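Local coordinates for ActII protein (Streptomyces coelicolor, PDB 2OPT), which is a TetR-family transcriptional repressor that probably binds operator DNA and can take up actinorhodin or its biosynthetic precursor (S)-DNPA, at residues A45-G48 against E52-D55; L56-V61 against R98-R103; G73-Q78 against G124-E129; K80-S85 against E115-L120; S85-F90 against D196-F201. All coordinates share one frame; numbering follows the deposited sequence.

From the N terminus, interaction 1 closes a very short loop, tying the end of helix 40-47 to the start of helix 50-61 in the DNA-binding part. Interaction 2 follows it in series and joins the rest of helix 50-61 to helix 96-100 and the turn after it; the two contacts meet at the D55-R103 salt bridge. Helix 75-92 then serves three contacts in turn. Interaction 3 ties its start to the turn before helix 128-150, interaction 4 lies within that span and reaches helix 108-123, and interaction 5 makes the longest closure, to helix 197-219. Interaction 2 crosses all three, and interaction 5 crosses interactions 3 and 4.

Interaction 1 (A45-G48 against E52-D55); sequences AHVG and ELLD
V47 and L53 lie side by side and point the same way, their branches meeting at V47 CG2 and L53 CD2, 4.0 Å apart. In V47 a chi1 of -60° sets CG1 anti to the carbonyl carbon and leaves CG2 between the backbone N and that carbon, facing the leucine. L53 answers with its CD2 branch, which reaches across to the valine. Both side chains are buried: V47 also rests on I11 and M29, and L53 on L27 and L32, residues of the helices and loop around them. The pair lies where the predicted helix-turn-helix ends and helix 50-61 begins. In the TetR family the helix corresponding to 40-47 is the DNA recognition helix, and the one after it runs toward the ligand-binding domain. Beside the apolar pair, the side chain of E52 extends beyond CG along the turn, without a hydrogen bond across the segments; E52 CB comes 3.3 Å from V47 O and E52 OE1 3.0 Å from G48 CA. The same OE1 accepts a hydrogen bond from N49 N, just ahead of helix 50-61, so the carboxylate is held close against the turn. G48 has positive phi (77°) as the chain leaves the helix, and a beta carbon there would fall 1.8 Å from E52 OE1, a clash that its lack of a side chain avoids.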
# COMPACT_ATOMS: atom_id res chain seq x y z
N ALA A 45 19.55 -26.71 -7.17
CA ALA A 45 20.25 -27.05 -5.90
C ALA A 45 20.54 -25.79 -5.05
O ALA A 45 20.44 -25.84 -3.82
CB ALA A 45 21.54 -27.75 -6.20
N HIS A 46 20.85 -24.68 -5.71
CA HIS A 46 21.31 -23.45 -5.05
C HIS A 46 20.23 -22.47 -4.67
O HIS A 46 20.36 -21.78 -3.63
CB HIS A 46 22.32 -22.69 -5.92
CG HIS A 46 23.73 -23.17 -5.75
ND1 HIS A 46 24.31 -24.08 -6.61
CD2 HIS A 46 24.63 -22.93 -4.78
CE1 HIS A 46 25.52 -24.38 -6.17
NE2 HIS A 46 25.74 -23.69 -5.07
N VAL A 47 19.20 -22.34 -5.51
CA VAL A 47 18.23 -21.28 -5.22
C VAL A 47 16.80 -21.68 -5.24
O VAL A 47 15.96 -20.81 -4.91
CB VAL A 47 18.36 -19.98 -6.06
CG1 VAL A 47 19.76 -19.31 -5.88
CG2 VAL A 47 18.05 -20.22 -7.53
N GLY A 48 16.50 -22.94 -5.57
CA GLY A 48 15.10 -23.42 -5.54
C GLY A 48 14.33 -22.94 -6.75
O GLY A 48 14.92 -22.68 -7.79
N GLU A 52 11.40 -18.77 -4.68
CA GLU A 52 12.47 -18.75 -3.69
C GLU A 52 13.56 -17.83 -4.17
O GLU A 52 14.21 -17.16 -3.39
CB GLU A 52 13.00 -20.15 -3.54
CG GLU A 52 11.84 -21.00 -2.89
CD GLU A 52 11.99 -22.53 -2.95
OE1 GLU A 52 12.61 -23.06 -3.89
OE2 GLU A 52 11.40 -23.23 -2.07
N LEU A 53 13.79 -17.85 -5.46
CA LEU A 53 14.81 -16.98 -6.08
C LEU A 53 14.47 -15.52 -5.79
O LEU A 53 15.33 -14.72 -5.40
CB LEU A 53 14.83 -17.26 -7.57
CG LEU A 53 15.85 -16.46 -8.42
CD1 LEU A 53 15.21 -15.16 -8.71
CD2 LEU A 53 17.24 -16.31 -7.75
N LEU A 54 13.24 -15.13 -6.05
CA LEU A 54 12.78 -13.78 -5.81
C LEU A 54 12.92 -13.38 -4.32
O LEU A 54 13.23 -12.24 -4.03
CB LEU A 54 11.33 -13.62 -6.30
CG LEU A 54 11.18 -13.63 -7.83
CD1 LEU A 54 9.71 -13.47 -8.17
CD2 LEU A 54 12.04 -12.53 -8.49
N ASP A 55 12.69 -14.31 -3.38
CA ASP A 55 12.90 -14.04 -1.95
C ASP A 55 14.35 -13.62 -1.78
O ASP A 55 14.69 -12.74 -0.97
CB ASP A 55 12.69 -15.31 -1.10
CG ASP A 55 11.20 -15.72 -0.95
OD1 ASP A 55 10.32 -14.87 -1.07
OD2 ASP A 55 10.92 -16.90 -0.59

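Interaction 2 (L56-V61 against R98-R103); sequences LVFDIV and RIAIDR
F58 projects from helix 50-61 into the corner formed by helix 96-100 and the type I turn A100-R103, at the junction where a TetR-fold protein joins its DNA-binding part to its C-terminal domain. F58 has the largest share of the buried surface. With CG opposite the backbone N (chi1 -178°), the phenyl group stands out from its helix and presents one face to A100, whose CA sits 4.1 Å from the ring centroid in a CH-pi contact. The methyl of A100 lies off toward the ring rim, with CB 3.5 Å from F58 CE1. Nearer the helix, F58 CB meets I99 CG2 at 4.0 Å, so I99 packs against the base of the side chain while A100 covers the ring. R103 slides past the phenyl group in the reverse direction, its CB reaching F58 CD2 obliquely at 3.8 Å. Replacing F58 with alanine would probably open a gap between the two helices, taking the cover from A100 and from the aliphatic part of R103. Beyond the ring the arginine is firmly held: NE makes a salt bridge to D55 and NH2 bonds to D51 O, both on helix 50-61. NH1 turns back to its own turn, where it donates to I99 O at 3.2 Å, almost straight at 173° and within the guanidinium plane.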
# COMPACT_ATOMS: atom_id res chain seq x y z
N LEU A 56 15.25 -14.26 -2.53
CA LEU A 56 16.68 -13.99 -2.38
C LEU A 56 17.11 -12.65 -2.98
O LEU A 56 18.04 -12.00 -2.47
CB LEU A 56 17.49 -15.14 -2.99
CG LEU A 56 17.46 -16.52 -2.30
CD1 LEU A 56 18.23 -17.52 -3.16
CD2 LEU A 56 18.03 -16.49 -0.92
N VAL A 57 16.51 -12.32 -4.12
CA VAL A 57 16.76 -11.07 -4.84
C VAL A 57 16.25 -9.96 -3.90
O VAL A 57 16.92 -8.97 -3.68
CB VAL A 57 16.03 -11.07 -6.18
CG1 VAL A 57 16.05 -9.70 -6.81
CG2 VAL A 57 16.65 -12.08 -7.17
N PHE A 58 15.08 -10.17 -3.28
CA PHE A 58 14.58 -9.18 -2.35
C PHE A 58 15.57 -8.94 -1.21
O PHE A 58 15.85 -7.78 -0.88
CB PHE A 58 13.19 -9.60 -1.83
CG PHE A 58 12.55 -8.60 -0.86
CD1 PHE A 58 12.69 -7.23 -1.04
CD2 PHE A 58 11.76 -9.06 0.19
CE1 PHE A 58 12.10 -6.33 -0.16
CE2 PHE A 58 11.15 -8.17 1.06
CZ PHE A 58 11.31 -6.81 0.88
N ASP A 59 16.11 -10.00 -0.60
CA ASP A 59 17.01 -9.76 0.52
C ASP A 59 18.31 -9.12 0.11
O ASP A 59 18.89 -8.31 0.85
CB ASP A 59 17.30 -11.04 1.28
CG ASP A 59 17.83 -10.75 2.65
OD1 ASP A 59 17.05 -10.23 3.48
OD2 ASP A 59 19.08 -10.88 2.84
N ILE A 60 18.80 -9.44 -1.08
CA ILE A 60 20.13 -8.92 -1.42
C ILE A 60 20.23 -7.40 -1.58
O ILE A 60 21.26 -6.79 -1.28
CB ILE A 60 20.68 -9.67 -2.64
CG1 ILE A 60 22.20 -9.75 -2.51
CG2 ILE A 60 20.22 -9.00 -3.99
CD1 ILE A 60 22.80 -10.73 -3.45
N VAL A 61 19.18 -6.77 -2.11
CA VAL A 61 19.16 -5.33 -2.34
C VAL A 61 18.98 -4.55 -1.00
O VAL A 61 19.28 -3.38 -0.92
CB VAL A 61 17.99 -4.96 -3.30
CG1 VAL A 61 18.27 -5.50 -4.65
CG2 VAL A 61 16.63 -5.56 -2.80
N ARG A 98 7.29 -4.60 -6.56
CA ARG A 98 6.34 -5.64 -6.96
C ARG A 98 6.70 -6.92 -6.24
O ARG A 98 5.85 -7.67 -5.82
CB ARG A 98 6.40 -5.88 -8.47
CG ARG A 98 5.37 -5.17 -9.30
CD ARG A 98 5.51 -5.56 -10.79
NE ARG A 98 4.99 -6.92 -11.06
CZ ARG A 98 5.02 -7.55 -12.23
NH1 ARG A 98 5.54 -6.98 -13.31
NH2 ARG A 98 4.51 -8.77 -12.34
N ILE A 99 7.99 -7.19 -6.11
CA ILE A 99 8.41 -8.40 -5.41
C ILE A 99 8.21 -8.23 -3.92
O ILE A 99 7.78 -9.15 -3.23
CB ILE A 99 9.93 -8.62 -5.68
CG1 ILE A 99 10.18 -8.90 -7.16
CG2 ILE A 99 10.52 -9.68 -4.79
CD1 ILE A 99 11.66 -8.81 -7.52
N ALA A 100 8.56 -7.04 -3.42
CA ALA A 100 8.53 -6.71 -2.00
C ALA A 100 7.16 -6.72 -1.38
O ALA A 100 7.02 -7.01 -0.21
CB ALA A 100 9.15 -5.36 -1.76
N ILE A 101 6.14 -6.36 -2.16
CA ILE A 101 4.83 -5.99 -1.58
C ILE A 101 4.13 -7.12 -0.77
O ILE A 101 3.39 -6.84 0.21
CB ILE A 101 3.90 -5.37 -2.69
CG1 ILE A 101 2.74 -4.51 -2.11
CG2 ILE A 101 3.52 -6.39 -3.80
CD1 ILE A 101 2.28 -4.81 -0.70
N ASP A 102 4.35 -8.36 -1.19
CA ASP A 102 3.76 -9.55 -0.59
C ASP A 102 4.79 -10.34 0.27
O ASP A 102 4.52 -11.47 0.68
CB ASP A 102 3.27 -10.43 -1.74
CG ASP A 102 4.41 -10.84 -2.68
OD1 ASP A 102 5.28 -10.00 -2.99
OD2 ASP A 102 4.44 -12.02 -3.10
N ARG A 103 5.97 -9.78 0.49
CA ARG A 103 7.05 -10.50 1.18
C ARG A 103 7.43 -9.87 2.53
O ARG A 103 7.28 -8.66 2.72
CB ARG A 103 8.28 -10.57 0.26
CG ARG A 103 8.08 -11.51 -0.94
CD ARG A 103 9.35 -11.62 -1.80
NE ARG A 103 9.34 -12.91 -2.50
CZ ARG A 103 8.64 -13.18 -3.61
NH1 ARG A 103 7.92 -12.23 -4.21
NH2 ARG A 103 8.69 -14.40 -4.13

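Interaction 3 (G73-Q78 against G124-E129); sequences GRWAEQ and GGLHDE
W75 lays one face of its indole over the backbone of G124, a CH-pi contact that joins the start of helix 75-92 to the turn between helices 108-123 and 128-150. G124 CA stands 3.6 Å from the centroid of the five-membered ring, displaced toward its rim, and approaches NE1 to 3.4 Å. So close a fit depends on the glycine: a beta carbon at G124 would come within 2.3 Å of W75 NE1. The six-membered ring has a different neighbour. L126, its side chain crossing the indole at about a right angle, brings CD1 obliquely to W75 CZ2 at 3.7 Å, with CD2 a little farther from the same carbon. The tryptophan reaches both partners because a chi1 of -174° sends the indole out from the first turn of the helix. Its N-H does not serve the turn itself but bonds to L120 O near the end of helix 108-123, fixing the rotation of the ring. With leucine at W75, L120 O would lose this donor and G124 its aromatic cover, and the turn would likely be less well fixed. Helix 197-219 adds L213 against the tryptophan and A216 against L126. Just past the turn, E129 forms a salt bridge with R199 of the second subunit, so the contact sits beside the dimer interface of a TetR-type C-terminal helical domain.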
# COMPACT_ATOMS: atom_id res chain seq x y z
N GLY A 73 18.25 13.15 20.30
CA GLY A 73 17.87 14.45 19.78
C GLY A 73 17.69 14.59 18.30
O GLY A 73 17.29 15.66 17.85
N ARG A 74 18.01 13.54 17.52
CA ARG A 74 17.75 13.57 16.07
C ARG A 74 16.75 12.53 15.61
O ARG A 74 16.80 12.12 14.45
CB ARG A 74 19.02 13.35 15.23
CG ARG A 74 19.99 14.50 15.25
CD ARG A 74 20.72 14.70 13.92
NE ARG A 74 21.10 13.46 13.24
CZ ARG A 74 20.71 13.14 12.01
NH1 ARG A 74 21.11 12.01 11.48
NH2 ARG A 74 19.92 13.93 11.29
N TRP A 75 15.87 12.07 16.50
CA TRP A 75 15.05 10.89 16.16
C TRP A 75 14.27 11.07 14.86
O TRP A 75 14.38 10.26 13.95
CB TRP A 75 14.11 10.56 17.31
CG TRP A 75 13.33 9.28 17.13
CD1 TRP A 75 13.77 8.03 17.41
CD2 TRP A 75 11.96 9.13 16.67
NE1 TRP A 75 12.79 7.10 17.14
CE2 TRP A 75 11.67 7.75 16.68
CE3 TRP A 75 10.97 10.02 16.22
CZ2 TRP A 75 10.41 7.23 16.29
CZ3 TRP A 75 9.76 9.52 15.81
CH2 TRP A 75 9.45 8.13 15.88
N ALA A 76 13.52 12.15 14.75
CA ALA A 76 12.57 12.32 13.65
C ALA A 76 13.27 12.34 12.29
O ALA A 76 12.79 11.74 11.33
CB ALA A 76 11.76 13.56 13.83
N GLU A 77 14.38 13.07 12.20
CA GLU A 77 15.12 13.15 10.98
C GLU A 77 15.82 11.81 10.65
O GLU A 77 16.03 11.50 9.51
CB GLU A 77 16.10 14.32 11.06
CG GLU A 77 15.41 15.67 11.16
CD GLU A 77 14.66 16.08 9.86
OE1 GLU A 77 15.31 16.13 8.78
OE2 GLU A 77 13.44 16.36 9.91
N GLN A 78 16.18 11.01 11.66
CA GLN A 78 16.80 9.71 11.40
C GLN A 78 15.78 8.71 10.81
O GLN A 78 16.11 7.87 9.98
CB GLN A 78 17.42 9.14 12.67
CG GLN A 78 18.73 9.73 13.01
CD GLN A 78 19.48 8.93 14.04
OE1 GLN A 78 18.99 8.67 15.14
NE2 GLN A 78 20.73 8.64 13.74
N GLY A 124 13.09 6.23 20.42
CA GLY A 124 12.30 7.44 20.47
C GLY A 124 11.17 7.41 21.48
O GLY A 124 10.30 8.28 21.47
N GLY A 125 11.16 6.40 22.35
CA GLY A 125 10.18 6.29 23.39
C GLY A 125 8.86 5.70 22.98
O GLY A 125 7.91 5.76 23.76
N LEU A 126 8.77 5.13 21.78
CA LEU A 126 7.54 4.44 21.34
C LEU A 126 7.32 3.11 22.11
O LEU A 126 8.22 2.25 22.13
CB LEU A 126 7.63 4.16 19.82
CG LEU A 126 7.31 5.27 18.82
CD1 LEU A 126 8.12 6.52 19.08
CD2 LEU A 126 7.54 4.83 17.37
N HIS A 127 6.14 2.93 22.70
CA HIS A 127 5.79 1.69 23.39
C HIS A 127 5.72 0.57 22.39
O HIS A 127 5.66 0.83 21.17
CB HIS A 127 4.46 1.80 24.21
CG HIS A 127 3.25 2.12 23.39
ND1 HIS A 127 2.83 3.42 23.15
CD2 HIS A 127 2.32 1.32 22.80
CE1 HIS A 127 1.73 3.40 22.43
NE2 HIS A 127 1.39 2.15 22.20
N ASP A 128 5.76 -0.67 22.88
CA ASP A 128 5.98 -1.85 22.04
C ASP A 128 5.06 -1.92 20.81
O ASP A 128 5.54 -2.16 19.73
CB ASP A 128 5.78 -3.13 22.87
CG ASP A 128 6.85 -3.34 23.94
OD1 ASP A 128 7.80 -2.54 24.04
OD2 ASP A 128 6.75 -4.34 24.68
N GLU A 129 3.74 -1.75 20.99
CA GLU A 129 2.80 -1.89 19.86
C GLU A 129 2.98 -0.79 18.84
O GLU A 129 2.78 -1.02 17.67
CB GLU A 129 1.34 -1.88 20.30
CG GLU A 129 0.84 -3.25 20.81
CD GLU A 129 -0.69 -3.33 20.95
OE1 GLU A 129 -1.39 -2.28 20.75
OE2 GLU A 129 -1.18 -4.46 21.27

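Interaction 4 (K80-S85 against E115-L120); sequences KEMCRS and ERTMNL
M82 reaches toward T117 between helices 75-92 and 108-123, and the sulfur of the methionine does most of the touching. The one sulfur-oxygen approach sets M82 SD 3.6 Å from T117 OG1, a van der Waals contact, with the two side chains crossing at about a right angle. The hydroxyl gives its hydrogen to G113 O, one turn back on its own helix, so the sulfur meets an oxygen that is already engaged. T117 can do this because OG1 lies beside its backbone N (chi1 -66°), where the preceding turn's carbonyl is within reach. The apolar contacts come from the same methionine. Its SD is 3.9 Å from T117 CG2, and the bend at chi3 (94°) brings CE to 4.1 Å from that methyl. L120, one turn farther along, adds a looser contact through CD2, 4.5 Å from M82 SD. The loop residue V67 packs on both M82 and T117. Charged and amide groups lie on other faces of the two helices: R84 pairs with E202 of helix 197-219, while E115 and N119 bond to N184 of the second subunit. Helix 108-123 thus packs on helix 75-92 by one face and on the partner subunit by another, within the all-helical C-terminal domain that in TetR-family proteins holds the ligand pocket.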
# COMPACT_ATOMS: atom_id res chain seq x y z
N LYS A 80 13.04 9.69 9.04
CA LYS A 80 13.05 10.17 7.66
C LYS A 80 14.16 9.60 6.82
O LYS A 80 13.92 9.08 5.72
CB LYS A 80 13.13 11.69 7.63
CG LYS A 80 11.83 12.30 8.16
CD LYS A 80 11.84 13.83 8.09
CE LYS A 80 10.43 14.34 8.45
NZ LYS A 80 10.48 15.82 8.39
N GLU A 81 15.39 9.71 7.34
CA GLU A 81 16.62 9.26 6.64
C GLU A 81 16.53 7.81 6.22
O GLU A 81 16.88 7.43 5.10
CB GLU A 81 17.84 9.41 7.56
CG GLU A 81 19.07 8.57 7.08
CD GLU A 81 20.25 8.49 8.08
OE1 GLU A 81 20.22 9.15 9.13
OE2 GLU A 81 21.22 7.76 7.77
N MET A 82 16.12 6.97 7.17
CA MET A 82 15.97 5.54 6.93
C MET A 82 14.89 5.25 5.90
O MET A 82 15.01 4.32 5.10
CB MET A 82 15.66 4.81 8.24
CG MET A 82 14.91 3.50 8.08
SD MET A 82 14.15 2.95 9.61
CE MET A 82 12.51 3.64 9.45
N CYS A 83 13.82 6.04 5.92
CA CYS A 83 12.73 5.88 4.97
C CYS A 83 13.16 6.31 3.57
O CYS A 83 12.80 5.67 2.58
CB CYS A 83 11.51 6.69 5.41
SG CYS A 83 10.60 5.96 6.79
N ARG A 84 13.93 7.39 3.49
CA ARG A 84 14.45 7.88 2.22
C ARG A 84 15.41 6.87 1.60
O ARG A 84 15.47 6.73 0.38
CB ARG A 84 15.15 9.23 2.42
CG ARG A 84 14.20 10.40 2.60
CD ARG A 84 14.95 11.72 2.63
NE ARG A 84 14.21 12.77 3.33
CZ ARG A 84 14.68 13.45 4.37
NH1 ARG A 84 13.93 14.38 4.95
NH2 ARG A 84 15.90 13.20 4.83
N SER A 85 16.15 6.17 2.45
CA SER A 85 17.06 5.10 2.00
C SER A 85 16.34 3.90 1.37
O SER A 85 16.75 3.36 0.34
CB SER A 85 17.91 4.60 3.20
OG SER A 85 19.06 3.87 2.76
N GLU A 115 15.81 -5.34 12.90
CA GLU A 115 16.37 -5.12 14.23
C GLU A 115 16.80 -3.67 14.44
O GLU A 115 16.51 -3.07 15.45
CB GLU A 115 17.53 -6.08 14.45
CG GLU A 115 18.24 -6.01 15.84
CD GLU A 115 17.36 -6.27 17.01
OE1 GLU A 115 16.39 -7.05 16.92
OE2 GLU A 115 17.68 -5.72 18.08
N ARG A 116 17.59 -3.13 13.52
CA ARG A 116 18.03 -1.77 13.61
C ARG A 116 16.87 -0.78 13.56
O ARG A 116 16.85 0.19 14.33
CB ARG A 116 19.05 -1.52 12.48
CG ARG A 116 20.33 -2.40 12.68
CD ARG A 116 21.34 -2.17 11.56
NE ARG A 116 21.83 -0.80 11.63
CZ ARG A 116 22.77 -0.37 12.47
NH1 ARG A 116 23.34 -1.20 13.38
NH2 ARG A 116 23.14 0.93 12.43
N THR A 117 15.90 -1.03 12.67
CA THR A 117 14.71 -0.20 12.59
C THR A 117 13.99 -0.16 13.94
O THR A 117 13.69 0.91 14.49
CB THR A 117 13.73 -0.74 11.51
OG1 THR A 117 14.32 -0.61 10.21
CG2 THR A 117 12.38 0.04 11.51
N MET A 118 13.71 -1.32 14.50
CA MET A 118 13.04 -1.34 15.76
C MET A 118 13.89 -0.71 16.85
O MET A 118 13.35 -0.05 17.73
CB MET A 118 12.71 -2.78 16.14
CG MET A 118 11.65 -3.36 15.23
SD MET A 118 10.11 -2.41 15.24
CE MET A 118 9.49 -2.81 13.62
N ASN A 119 15.20 -0.93 16.83
CA ASN A 119 16.06 -0.25 17.77
C ASN A 119 15.81 1.25 17.69
O ASN A 119 15.64 1.92 18.73
CB ASN A 119 17.55 -0.60 17.57
CG ASN A 119 18.38 -0.34 18.81
OD1 ASN A 119 18.01 -0.71 19.91
ND2 ASN A 119 19.53 0.27 18.62
N LEU A 120 15.78 1.80 16.47
CA LEU A 120 15.63 3.26 16.30
C LEU A 120 14.27 3.75 16.80
O LEU A 120 14.16 4.77 17.49
CB LEU A 120 15.76 3.65 14.83
CG LEU A 120 15.78 5.15 14.43
CD1 LEU A 120 16.82 5.95 15.21
CD2 LEU A 120 16.00 5.32 12.92

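Interaction 5 (S85-F90 against D196-F201); sequences SLRRMF and DSDRRF
R87 grips a single oxygen of D198 with both terminal nitrogens of its guanidinium group while its CD sits over the ring of F201. In the salt bridge, D198 OD1 accepts from R87 NH2 at 2.8 Å through its anti lone pair, the one turned away from the other oxygen, and R87 NH1 reaches the same D198 OD1 at 3.0 Å from above the carboxylate plane. Both bonds are bent, the price of sharing one acceptor. That oxygen stays near the guanidinium plane, but the two groups are steeply inclined to each other, their planes 79° apart. Against F201 the guanidinium is nearly parallel to the ring (13°), with F201 CB over its face. R87 CD stands 3.6 Å above the centroid of the F201 ring, almost on its normal, in a CH-pi contact, and R87 CB is 3.8 Å from F201 CZ. The arginine chain, extended from CG to NE, passes along the ring and so carries its charge on to the start of helix 197-219, where S197 CB also approaches NH2. Farther out, F201 meets the ring of F141, and D196 occupies the N-cap with a weak bond to R199 N. R200 is held by E145 and E148 of helix 128-150 and packs on Y133 of the second subunit. The two short helical segments run roughly antiparallel (146°) with axes 13.1 Å apart, a spacing bridged by long side chains, in the TetR-type C-terminal domain, whose last long helix typically joins the dimer interface.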
# COMPACT_ATOMS: atom_id res chain seq x y z
N SER A 85 16.15 6.17 2.45
CA SER A 85 17.06 5.10 2.00
C SER A 85 16.34 3.90 1.37
O SER A 85 16.75 3.36 0.34
CB SER A 85 17.91 4.60 3.20
OG SER A 85 19.06 3.87 2.76
N LEU A 86 15.25 3.48 1.98
CA LEU A 86 14.43 2.48 1.41
C LEU A 86 13.84 2.90 0.08
O LEU A 86 13.81 2.12 -0.88
CB LEU A 86 13.26 2.21 2.37
CG LEU A 86 12.42 0.99 2.02
CD1 LEU A 86 13.20 -0.35 1.91
CD2 LEU A 86 11.32 0.86 3.06
N ARG A 87 13.40 4.16 -0.01
CA ARG A 87 12.82 4.67 -1.23
C ARG A 87 13.85 4.67 -2.34
O ARG A 87 13.56 4.34 -3.47
CB ARG A 87 12.27 6.10 -1.00
CG ARG A 87 11.73 6.77 -2.27
CD ARG A 87 11.47 8.30 -2.10
NE ARG A 87 10.71 8.88 -3.23
CZ ARG A 87 10.84 10.13 -3.62
NH1 ARG A 87 11.70 10.94 -3.01
NH2 ARG A 87 10.14 10.56 -4.64
N ARG A 88 15.07 5.06 -1.99
CA ARG A 88 16.20 5.13 -2.92
C ARG A 88 16.41 3.76 -3.57
O ARG A 88 16.58 3.64 -4.78
CB ARG A 88 17.43 5.53 -2.09
CG ARG A 88 18.73 5.86 -2.84
CD ARG A 88 19.67 6.51 -1.86
NE ARG A 88 19.13 7.79 -1.44
CZ ARG A 88 19.04 8.21 -0.18
NH1 ARG A 88 18.50 9.40 0.06
NH2 ARG A 88 19.55 7.48 0.80
N MET A 89 16.36 2.72 -2.73
CA MET A 89 16.63 1.34 -3.14
C MET A 89 15.62 0.90 -4.18
O MET A 89 15.98 0.41 -5.21
CB MET A 89 16.59 0.41 -1.91
CG MET A 89 16.76 -1.07 -2.25
SD MET A 89 16.08 -2.13 -0.96
CE MET A 89 14.31 -1.96 -1.17
N PHE A 90 14.32 1.06 -3.87
CA PHE A 90 13.23 0.80 -4.83
C PHE A 90 13.40 1.55 -6.16
O PHE A 90 13.25 0.97 -7.22
CB PHE A 90 11.90 1.18 -4.21
CG PHE A 90 11.42 0.16 -3.17
CD1 PHE A 90 11.37 -1.18 -3.48
CD2 PHE A 90 11.02 0.57 -1.90
CE1 PHE A 90 10.91 -2.13 -2.51
CE2 PHE A 90 10.58 -0.36 -0.95
CZ PHE A 90 10.54 -1.69 -1.26
N ASP A 196 3.84 15.99 -7.15
CA ASP A 196 5.01 15.27 -7.55
C ASP A 196 5.37 14.27 -6.47
O ASP A 196 5.05 14.48 -5.30
CB ASP A 196 6.18 16.18 -7.90
CG ASP A 196 6.65 17.02 -6.75
OD1 ASP A 196 5.89 17.92 -6.33
OD2 ASP A 196 7.79 16.80 -6.30
N SER A 197 6.01 13.18 -6.89
CA SER A 197 6.43 12.11 -5.99
C SER A 197 7.19 12.57 -4.76
O SER A 197 6.96 12.06 -3.67
CB SER A 197 7.27 11.09 -6.77
OG SER A 197 6.39 10.38 -7.64
N ASP A 198 8.16 13.45 -4.93
CA ASP A 198 8.97 13.94 -3.83
C ASP A 198 8.08 14.60 -2.78
O ASP A 198 8.21 14.39 -1.58
CB ASP A 198 9.96 14.95 -4.35
CG ASP A 198 11.17 14.32 -5.04
OD1 ASP A 198 11.29 13.09 -5.09
OD2 ASP A 198 12.03 15.10 -5.54
N ARG A 199 7.14 15.40 -3.27
CA ARG A 199 6.30 16.16 -2.42
C ARG A 199 5.40 15.21 -1.66
O ARG A 199 5.34 15.33 -0.47
CB ARG A 199 5.49 17.19 -3.23
CG ARG A 199 4.64 18.17 -2.38
CD ARG A 199 5.45 18.88 -1.28
NE ARG A 199 4.55 19.75 -0.51
CZ ARG A 199 4.72 20.12 0.76
NH1 ARG A 199 5.77 19.73 1.47
NH2 ARG A 199 3.80 20.91 1.32
N ARG A 200 4.73 14.27 -2.35
CA ARG A 200 3.85 13.28 -1.68
C ARG A 200 4.67 12.49 -0.68
O ARG A 200 4.33 12.40 0.46
CB ARG A 200 3.32 12.24 -2.67
CG ARG A 200 2.34 12.70 -3.72
CD ARG A 200 2.21 11.64 -4.86
NE ARG A 200 1.69 10.36 -4.38
CZ ARG A 200 0.41 10.15 -4.07
NH1 ARG A 200 -0.48 11.13 -4.20
NH2 ARG A 200 0.01 8.96 -3.61
N PHE A 201 5.80 11.97 -1.10
CA PHE A 201 6.65 11.25 -0.16
C PHE A 201 6.98 12.04 1.12
O PHE A 201 6.89 11.52 2.22
CB PHE A 201 7.95 10.81 -0.81
CG PHE A 201 8.69 9.79 -0.00
CD1 PHE A 201 8.25 8.49 0.07
CD2 PHE A 201 9.82 10.16 0.73
CE1 PHE A 201 8.91 7.56 0.85
CE2 PHE A 201 10.51 9.24 1.51
CZ PHE A 201 10.07 7.95 1.55